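Local coordinates for protein 3-phytase (Klebsiella pneumoniae, PDB 2WNH) that probably removes phosphate from phytate (inositol hexakisphosphate) as a 3-phytase of the histidine acid phosphatase family, at residues 322-327 with 335-340. The protein carries 3 engineered substitutions. Residues are numbered along the deposited sequence; the frame is centred on the assembly and turned at random.
Sequences VLERWR and YLRVYF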
ATOM      1  N   VAL B 322      21.332 -21.861  -7.453  1.00 13.34           N
ATOM      2  CA  VAL B 322      21.842 -20.647  -6.829  1.00 14.54           C
ATOM      3  C   VAL B 322      23.191 -20.877  -6.166  1.00 14.88           C
ATOM      4  O   VAL B 322      23.356 -21.850  -5.419  1.00 15.46           O
ATOM      5  CB  VAL B 322      20.851 -20.064  -5.781  1.00 15.35           C
ATOM      6  CG1 VAL B 322      21.451 -18.786  -5.143  1.00 15.99           C
ATOM      7  CG2 VAL B 322      19.479 -19.776  -6.406  1.00 17.16           C
ATOM      8  N   LEU B 323      24.113 -19.928  -6.376  1.00 13.47           N
ATOM      9  CA  LEU B 323      25.337 -19.834  -5.566  1.00 14.85           C
ATOM     10  C   LEU B 323      25.273 -18.533  -4.757  1.00 14.94           C
ATOM     11  O   LEU B 323      25.022 -17.467  -5.323  1.00 15.52           O
ATOM     12  CB  LEU B 323      26.565 -19.756  -6.467  1.00 15.58           C
ATOM     13  CG  LEU B 323      26.693 -20.788  -7.587  1.00 19.20           C
ATOM     14  CD1 LEU B 323      27.934 -20.461  -8.449  1.00 22.12           C
ATOM     15  CD2 LEU B 323      26.753 -22.190  -7.025  1.00 23.91           C
ATOM     16  N   GLU B 324      25.525 -18.634  -3.459  1.00 14.40           N
ATOM     17  CA  GLU B 324      25.586 -17.464  -2.575  1.00 15.26           C
ATOM     18  C   GLU B 324      26.935 -17.374  -1.864  1.00 15.68           C
ATOM     19  O   GLU B 324      27.358 -18.334  -1.232  1.00 15.43           O
ATOM     20  CB  GLU B 324      24.488 -17.554  -1.497  1.00 16.38           C
ATOM     21  CG  GLU B 324      23.054 -17.306  -2.020  1.00 15.59           C
ATOM     22  CD  GLU B 324      21.963 -17.626  -0.983  1.00 18.13           C
ATOM     23  OE1 GLU B 324      22.270 -18.142   0.127  1.00 16.07           O
ATOM     24  OE2 GLU B 324      20.770 -17.382  -1.280  1.00 15.97           O
ATOM     25  N   ARG B 325      27.570 -16.206  -1.925  1.00 16.37           N
ATOM     26  CA  ARG B 325      28.760 -15.943  -1.098  1.00 16.20           C
ATOM     27  C   ARG B 325      28.349 -15.256   0.191  1.00 16.60           C
ATOM     28  O   ARG B 325      27.725 -14.198   0.160  1.00 16.55           O
ATOM     29  CB  ARG B 325      29.780 -15.062  -1.834  1.00 16.60           C
ATOM     30  CG  ARG B 325      31.125 -15.004  -1.088  1.00 20.42           C
ATOM     31  CD  ARG B 325      32.134 -14.184  -1.840  1.00 18.30           C
ATOM     32  NE  ARG B 325      31.974 -12.745  -1.659  1.00 19.59           N
ATOM     33  CZ  ARG B 325      31.686 -11.886  -2.635  1.00 21.17           C
ATOM     34  NH1 ARG B 325      31.470 -12.314  -3.881  1.00 23.76           N
ATOM     35  NH2 ARG B 325      31.594 -10.589  -2.361  1.00 21.53           N
ATOM     36  N   TRP B 326      28.703 -15.895   1.309  1.00 15.13           N
ATOM     37  CA  TRP B 326      28.437 -15.427   2.655  1.00 16.61           C
ATOM     38  C   TRP B 326      29.734 -15.107   3.372  1.00 17.77           C
ATOM     39  O   TRP B 326      30.785 -15.645   3.055  1.00 17.87           O
ATOM     40  CB  TRP B 326      27.709 -16.498   3.455  1.00 16.93           C
ATOM     41  CG  TRP B 326      26.269 -16.697   3.035  1.00 15.94           C
ATOM     42  CD1 TRP B 326      25.799 -17.475   1.991  1.00 17.20           C
ATOM     43  CD2 TRP B 326      25.107 -16.116   3.650  1.00 15.20           C
ATOM     44  NE1 TRP B 326      24.431 -17.408   1.935  1.00 14.44           N
ATOM     45  CE2 TRP B 326      23.974 -16.586   2.934  1.00 16.16           C
ATOM     46  CE3 TRP B 326      24.913 -15.242   4.731  1.00 15.75           C
ATOM     47  CZ2 TRP B 326      22.657 -16.207   3.266  1.00 16.45           C
ATOM     48  CZ3 TRP B 326      23.595 -14.865   5.069  1.00 17.26           C
ATOM     49  CH2 TRP B 326      22.487 -15.359   4.339  1.00 18.20           C
ATOM     50  N   ARG B 327      29.640 -14.239   4.364  1.00 17.32           N
ATOM     51  CA  ARG B 327      30.808 -13.855   5.150  1.00 19.51           C
ATOM     52  C   ARG B 327      30.453 -13.987   6.615  1.00 18.77           C
ATOM     53  O   ARG B 327      29.362 -13.580   7.056  1.00 16.94           O
ATOM     54  CB  ARG B 327      31.200 -12.422   4.819  1.00 20.02           C
ATOM     55  CG  ARG B 327      32.383 -11.924   5.580  1.00 22.42           C
ATOM     56  CD  ARG B 327      33.090 -10.881   4.748  1.00 21.57           C
ATOM     57  NE  ARG B 327      32.253  -9.693   4.546  1.00 23.91           N
ATOM     58  CZ  ARG B 327      32.656  -8.622   3.871  1.00 21.86           C
ATOM     59  NH1 ARG B 327      33.874  -8.597   3.342  1.00 23.30           N
ATOM     60  NH2 ARG B 327      31.842  -7.577   3.725  1.00 21.66           N
ATOM     61  N   TYR B 335      32.385 -18.017   2.743  1.00 17.06           N
ATOM     62  CA  TYR B 335      31.755 -19.316   2.567  1.00 16.84           C
ATOM     63  C   TYR B 335      30.868 -19.278   1.335  1.00 16.96           C
ATOM     64  O   TYR B 335      30.456 -18.222   0.908  1.00 17.46           O
ATOM     65  CB  TYR B 335      30.884 -19.639   3.776  1.00 18.45           C
ATOM     66  CG  TYR B 335      31.687 -19.955   5.006  1.00 17.97           C
ATOM     67  CD1 TYR B 335      32.250 -18.924   5.775  1.00 21.11           C
ATOM     68  CD2 TYR B 335      31.893 -21.288   5.411  1.00 19.34           C
ATOM     69  CE1 TYR B 335      32.999 -19.205   6.927  1.00 22.53           C
ATOM     70  CE2 TYR B 335      32.639 -21.575   6.554  1.00 19.44           C
ATOM     71  CZ  TYR B 335      33.188 -20.532   7.295  1.00 21.05           C
ATOM     72  OH  TYR B 335      33.931 -20.797   8.421  1.00 22.83           O
ATOM     73  N   LEU B 336      30.578 -20.450   0.789  1.00 16.10           N
ATOM     74  CA  LEU B 336      29.675 -20.584  -0.334  1.00 16.08           C
ATOM     75  C   LEU B 336      28.492 -21.456   0.084  1.00 17.24           C
ATOM     76  O   LEU B 336      28.666 -22.428   0.814  1.00 17.03           O
ATOM     77  CB  LEU B 336      30.427 -21.209  -1.513  1.00 16.70           C
ATOM     78  CG  LEU B 336      29.701 -21.264  -2.849  1.00 18.60           C
ATOM     79  CD1 LEU B 336      29.535 -19.858  -3.415  1.00 18.23           C
ATOM     80  CD2 LEU B 336      30.448 -22.171  -3.834  1.00 18.74           C
ATOM     81  N   ARG B 337      27.294 -21.065  -0.349  1.00 15.82           N
ATOM     82  CA  ARG B 337      26.095 -21.896  -0.250  1.00 15.08           C
ATOM     83  C   ARG B 337      25.629 -22.191  -1.667  1.00 15.88           C
ATOM     84  O   ARG B 337      25.626 -21.301  -2.528  1.00 16.77           O
ATOM     85  CB  ARG B 337      25.012 -21.140   0.527  1.00 14.75           C
ATOM     86  CG  ARG B 337      23.712 -21.884   0.635  1.00 16.37           C
ATOM     87  CD  ARG B 337      22.775 -21.167   1.560  1.00 15.43           C
ATOM     88  NE  ARG B 337      21.519 -21.887   1.661  1.00 17.10           N
ATOM     89  CZ  ARG B 337      20.327 -21.331   1.502  1.00 19.48           C
ATOM     90  NH1 ARG B 337      20.220 -20.035   1.210  1.00 18.00           N
ATOM     91  NH2 ARG B 337      19.242 -22.083   1.631  1.00 21.79           N
ATOM     92  N   VAL B 338      25.242 -23.446  -1.925  1.00 14.39           N
ATOM     93  CA  VAL B 338      24.893 -23.872  -3.276  1.00 15.19           C
ATOM     94  C   VAL B 338      23.606 -24.670  -3.156  1.00 15.33           C
ATOM     95  O   VAL B 338      23.521 -25.606  -2.357  1.00 15.15           O
ATOM     96  CB  VAL B 338      26.007 -24.787  -3.863  1.00 15.87           C
ATOM     97  CG1 VAL B 338      25.611 -25.260  -5.246  1.00 17.15           C
ATOM     98  CG2 VAL B 338      27.317 -24.045  -3.905  1.00 17.85           C
ATOM     99  N   TYR B 339      22.572 -24.297  -3.915  1.00 13.78           N
ATOM    100  CA  TYR B 339      21.321 -25.052  -3.804  1.00 13.77           C
ATOM    101  C   TYR B 339      20.494 -25.015  -5.068  1.00 14.05           C
ATOM    102  O   TYR B 339      20.734 -24.187  -5.955  1.00 15.62           O
ATOM    103  CB  TYR B 339      20.485 -24.592  -2.593  1.00 14.62           C
ATOM    104  CG  TYR B 339      20.095 -23.138  -2.579  1.00 15.17           C
ATOM    105  CD1 TYR B 339      20.940 -22.187  -2.026  1.00 17.12           C
ATOM    106  CD2 TYR B 339      18.863 -22.724  -3.094  1.00 15.94           C
ATOM    107  CE1 TYR B 339      20.581 -20.853  -1.995  1.00 17.03           C
ATOM    108  CE2 TYR B 339      18.480 -21.370  -3.056  1.00 16.30           C
ATOM    109  CZ  TYR B 339      19.361 -20.451  -2.515  1.00 16.66           C
ATOM    110  OH  TYR B 339      19.046 -19.105  -2.421  1.00 16.90           O
ATOM    111  N   PHE B 340      19.537 -25.935  -5.151  1.00 13.32           N
ATOM    112  CA  PHE B 340      18.589 -25.961  -6.231  1.00 14.08           C
ATOM    113  C   PHE B 340      17.210 -25.788  -5.612  1.00 14.46           C
ATOM    114  O   PHE B 340      16.924 -26.366  -4.559  1.00 14.73           O
ATOM    115  CB  PHE B 340      18.641 -27.288  -6.996  1.00 14.11           C
ATOM    116  CG  PHE B 340      17.652 -27.356  -8.132  1.00 15.37           C
ATOM    117  CD1 PHE B 340      17.816 -26.567  -9.274  1.00 16.45           C
ATOM    118  CD2 PHE B 340      16.530 -28.179  -8.048  1.00 17.47           C
ATOM    119  CE1 PHE B 340      16.891 -26.591 -10.319  1.00 14.61           C
ATOM    120  CE2 PHE B 340      15.600 -28.214  -9.110  1.00 15.36           C
ATOM    121  CZ  PHE B 340      15.784 -27.421 -10.234  1.00 14.27           C
TER
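Glu-324 meets Arg-337 and Tyr-339 on one face of a beta hairpin, and the group they form illustrates how a buried carboxylate is paid for in hydrogen bonds. OE1 of Glu-324 takes NH1 of Arg-337 at 3.0 Å in a salt bridge on the syn side, close to the guanidinium plane. From the opposite face of the carboxylate, on the anti side, NE1 of Trp-326 donates to the same OE1 of Glu-324 at 2.9 Å, nearly in the plane of the indole. OE2 of Glu-324 receives the hydroxyl OH of Tyr-339 at 2.7 Å, from above the carboxylate plane, which stands 79° from the phenol ring.

Tyr-339 reaches the acid because its CG sits between backbone N and carbonyl carbon (chi1 59°), swinging the ring across the neighbouring strand. One ring face then lies on Val-322, whose CB is 3.8 Å from the ring centroid in a CH-pi contact; NH2 of Arg-337 lies above the opposite face, displaced toward the rim. On the reverse of the sheet, CD2 of Leu-323 packs 3.7 Å from both methyls of Val-338, and CD1 of Leu-336 settles against the carbonyl of Glu-324.

Beneath these side chains, the antiparallel strands are joined by paired backbone bonds at Val-322/Tyr-339, Glu-324/Arg-337 and Trp-326/Tyr-335, with Glu-324 N 2.8 Å from Arg-337 O. Strand 14-24 flanks strand 320-328, and strand 376-380 flanks strand 334-342, placing the hairpin within the central sheet of the alpha/beta domain.

Outside the hairpin, the hydroxyl of Tyr-75 makes a further direct hydrogen bond with OE2 of Glu-324, while Glu-364 forms a salt bridge with NE of Arg-337, so the guanidinium is shared between two acids. With four partners around its two oxygens, the carboxylate of Glu-324 is probably stabilised as an anion despite its burial.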